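TRNA (adenine(9)-n1)-methyltransferase (Sulfolobus acidocaldarius, PDB 5A7Z) catalyses the S-adenosyl-L-methionine-dependent methylation of N1 of adenosine at position 9 in tRNA, as an archaeal Trm10 enzyme of the SPOUT class. Local coordinates at residues W144-K153 / G159-L167. Numbering follows the deposited sequence.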
# COMPACT_ATOMS: atom_id res chain seq x y z
N TRP A 144 -5.17 -0.60 0.88
CA TRP A 144 -5.88 -1.41 1.83
C TRP A 144 -5.30 -2.80 1.87
O TRP A 144 -4.46 -3.12 1.06
CB TRP A 144 -7.38 -1.40 1.56
CG TRP A 144 -7.84 -2.40 0.65
CD1 TRP A 144 -7.57 -2.49 -0.64
CD2 TRP A 144 -8.68 -3.48 0.97
NE1 TRP A 144 -8.18 -3.56 -1.19
CE2 TRP A 144 -8.87 -4.20 -0.21
CE3 TRP A 144 -9.28 -3.93 2.13
CZ2 TRP A 144 -9.63 -5.33 -0.25
CZ3 TRP A 144 -10.03 -5.04 2.08
CH2 TRP A 144 -10.21 -5.73 0.90
N ASP A 145 -5.72 -3.60 2.84
CA ASP A 145 -5.23 -4.97 3.02
C ASP A 145 -5.05 -5.73 1.72
O ASP A 145 -4.15 -6.50 1.58
CB ASP A 145 -6.14 -5.82 3.92
CG ASP A 145 -6.35 -5.25 5.30
OD1 ASP A 145 -6.26 -4.05 5.49
OD2 ASP A 145 -6.63 -6.02 6.20
N GLY A 146 -5.96 -5.54 0.79
CA GLY A 146 -6.10 -6.46 -0.37
C GLY A 146 -5.00 -6.27 -1.38
O GLY A 146 -4.86 -7.05 -2.31
N ASN A 147 -4.20 -5.23 -1.19
CA ASN A 147 -3.08 -4.92 -2.04
C ASN A 147 -1.81 -5.53 -1.49
O ASN A 147 -0.78 -5.35 -2.02
CB ASN A 147 -2.89 -3.42 -2.18
CG ASN A 147 -3.98 -2.74 -2.97
OD1 ASN A 147 -4.87 -2.17 -2.41
ND2 ASN A 147 -3.90 -2.80 -4.24
N LEU A 148 -1.92 -6.24 -0.41
CA LEU A 148 -0.82 -6.90 0.20
C LEU A 148 -1.02 -8.39 0.03
O LEU A 148 -2.12 -8.91 0.30
CB LEU A 148 -0.74 -6.54 1.68
CG LEU A 148 0.41 -7.14 2.47
CD1 LEU A 148 1.78 -6.67 1.95
CD2 LEU A 148 0.24 -6.74 3.95
N THR A 149 0.04 -9.06 -0.41
CA THR A 149 0.07 -10.50 -0.55
C THR A 149 1.30 -11.02 0.18
O THR A 149 2.43 -10.46 0.03
CB THR A 149 0.15 -10.89 -2.04
OG1 THR A 149 -1.13 -10.74 -2.63
CG2 THR A 149 0.57 -12.33 -2.22
N VAL A 150 1.08 -12.04 1.01
CA VAL A 150 2.16 -12.79 1.65
C VAL A 150 2.21 -14.17 1.09
O VAL A 150 1.17 -14.90 1.01
CB VAL A 150 1.99 -12.92 3.17
CG1 VAL A 150 3.17 -13.67 3.78
CG2 VAL A 150 1.84 -11.56 3.79
N VAL A 151 3.37 -14.53 0.61
CA VAL A 151 3.49 -15.79 -0.05
C VAL A 151 4.57 -16.64 0.53
O VAL A 151 5.65 -16.20 0.79
CB VAL A 151 3.67 -15.62 -1.56
CG1 VAL A 151 5.02 -15.04 -1.85
CG2 VAL A 151 3.53 -16.95 -2.25
N GLY A 152 4.25 -17.89 0.74
CA GLY A 152 5.27 -18.81 1.16
C GLY A 152 4.79 -19.74 2.21
O GLY A 152 5.43 -20.71 2.47
N LYS A 153 3.66 -19.42 2.81
CA LYS A 153 3.05 -20.23 3.85
C LYS A 153 1.59 -20.02 3.85
O LYS A 153 1.17 -18.94 4.12
CB LYS A 153 3.53 -19.81 5.21
CG LYS A 153 4.99 -20.08 5.52
CD LYS A 153 5.26 -19.81 6.99
CE LYS A 153 5.14 -18.33 7.30
NZ LYS A 153 5.50 -18.00 8.68
N GLY A 159 -4.83 -9.69 8.94
CA GLY A 159 -5.96 -8.94 8.47
C GLY A 159 -6.56 -9.57 7.26
O GLY A 159 -6.70 -10.75 7.20
N ARG A 160 -6.87 -8.76 6.27
CA ARG A 160 -7.45 -9.21 5.01
C ARG A 160 -6.49 -9.32 3.84
O ARG A 160 -6.89 -9.33 2.71
CB ARG A 160 -8.54 -8.26 4.61
CG ARG A 160 -9.43 -7.95 5.75
CD ARG A 160 -10.48 -8.98 5.79
NE ARG A 160 -11.60 -8.46 5.07
CZ ARG A 160 -12.21 -9.08 4.07
NH1 ARG A 160 -11.82 -10.28 3.66
NH2 ARG A 160 -13.23 -8.47 3.49
N ALA A 161 -5.21 -9.38 4.14
CA ALA A 161 -4.21 -9.54 3.13
C ALA A 161 -4.39 -10.87 2.42
O ALA A 161 -4.99 -11.78 2.96
CB ALA A 161 -2.84 -9.44 3.76
N ASN A 162 -3.89 -10.98 1.19
CA ASN A 162 -3.94 -12.26 0.46
C ASN A 162 -2.80 -13.17 0.92
O ASN A 162 -1.63 -12.78 0.89
CB ASN A 162 -3.86 -12.04 -1.05
CG ASN A 162 -4.81 -10.97 -1.52
OD1 ASN A 162 -4.40 -9.85 -1.81
ND2 ASN A 162 -6.11 -11.29 -1.52
N ILE A 163 -3.16 -14.37 1.35
CA ILE A 163 -2.20 -15.34 1.86
C ILE A 163 -2.20 -16.57 0.97
O ILE A 163 -3.21 -17.28 0.88
CB ILE A 163 -2.57 -15.77 3.28
CG1 ILE A 163 -2.76 -14.55 4.19
CG2 ILE A 163 -1.51 -16.70 3.84
CD1 ILE A 163 -1.49 -13.80 4.51
N VAL A 164 -1.09 -16.81 0.29
CA VAL A 164 -0.98 -17.95 -0.61
C VAL A 164 0.31 -18.70 -0.39
O VAL A 164 1.28 -18.15 0.17
CB VAL A 164 -1.08 -17.50 -2.07
CG1 VAL A 164 -2.49 -16.99 -2.37
CG2 VAL A 164 -0.08 -16.42 -2.38
N GLN A 165 0.30 -19.97 -0.77
CA GLN A 165 1.49 -20.79 -0.69
C GLN A 165 2.42 -20.53 -1.85
O GLN A 165 3.65 -20.51 -1.68
CB GLN A 165 1.16 -22.27 -0.68
CG GLN A 165 2.43 -23.11 -0.57
CD GLN A 165 2.17 -24.58 -0.42
OE1 GLN A 165 1.40 -25.18 -1.19
NE2 GLN A 165 2.81 -25.18 0.55
N SER A 166 1.84 -20.41 -3.04
CA SER A 166 2.62 -20.16 -4.24
C SER A 166 2.15 -18.93 -4.98
O SER A 166 0.97 -18.57 -4.92
CB SER A 166 2.54 -21.37 -5.17
OG SER A 166 3.14 -22.50 -4.57
N LEU A 167 3.05 -18.34 -5.75
CA LEU A 167 2.76 -17.11 -6.47
C LEU A 167 1.89 -17.34 -7.70
O LEU A 167 2.20 -18.15 -8.56
CB LEU A 167 4.07 -16.44 -6.90
CG LEU A 167 3.96 -14.98 -7.33
CD1 LEU A 167 3.24 -14.15 -6.28
CD2 LEU A 167 5.34 -14.41 -7.61
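Val150 and Ile163 lie at the middle of a parallel pairing between strands 148-151 and 162-164, whose axes approach to 4.7 Å at 18°. Four backbone hydrogen bonds join them: Asn162 N to Leu148 O, Val150 N to Asn162 O, Val164 N to Val150 O and Gly152 N to Val164 O. Side chains of this central pair run side by side in the same direction, Ile163 CD1 reaching Val150 CB at 3.8 Å. On the opposite face Val151 places CG1 between N and the carbonyl carbon (chi1 70°), which brings CG2 to Val164 CG2 at 3.7 Å and onto the backbone of Gln165 and Ser166. Before the ladder begins, Asp145 OD2 accepts a hydrogen bond from Arg160 N at 2.8 Å on its anti lone pair, the N-H...O angle being 165°. OD1 pairs with Arg140, so both carboxylate oxygens are engaged. An alanine here would remove both acceptors and is likely to leave Arg140 without this carboxylate and Arg160 N without its acceptor. Leu148 CD2 packs on Ala161 CB at 4.1 Å. Strand 148-151 lies between 162-164 and 109-113, with Thr149 and Val151 bonded to the latter's backbone, while Leu148 touches Ile139 of helix 122-142. Strand 162-164 pairs with 148-151 alone within the chain and so edges the parallel part of the SPOUT-domain sheet; beyond it Leu167 meets Thr213 of helix 211-220.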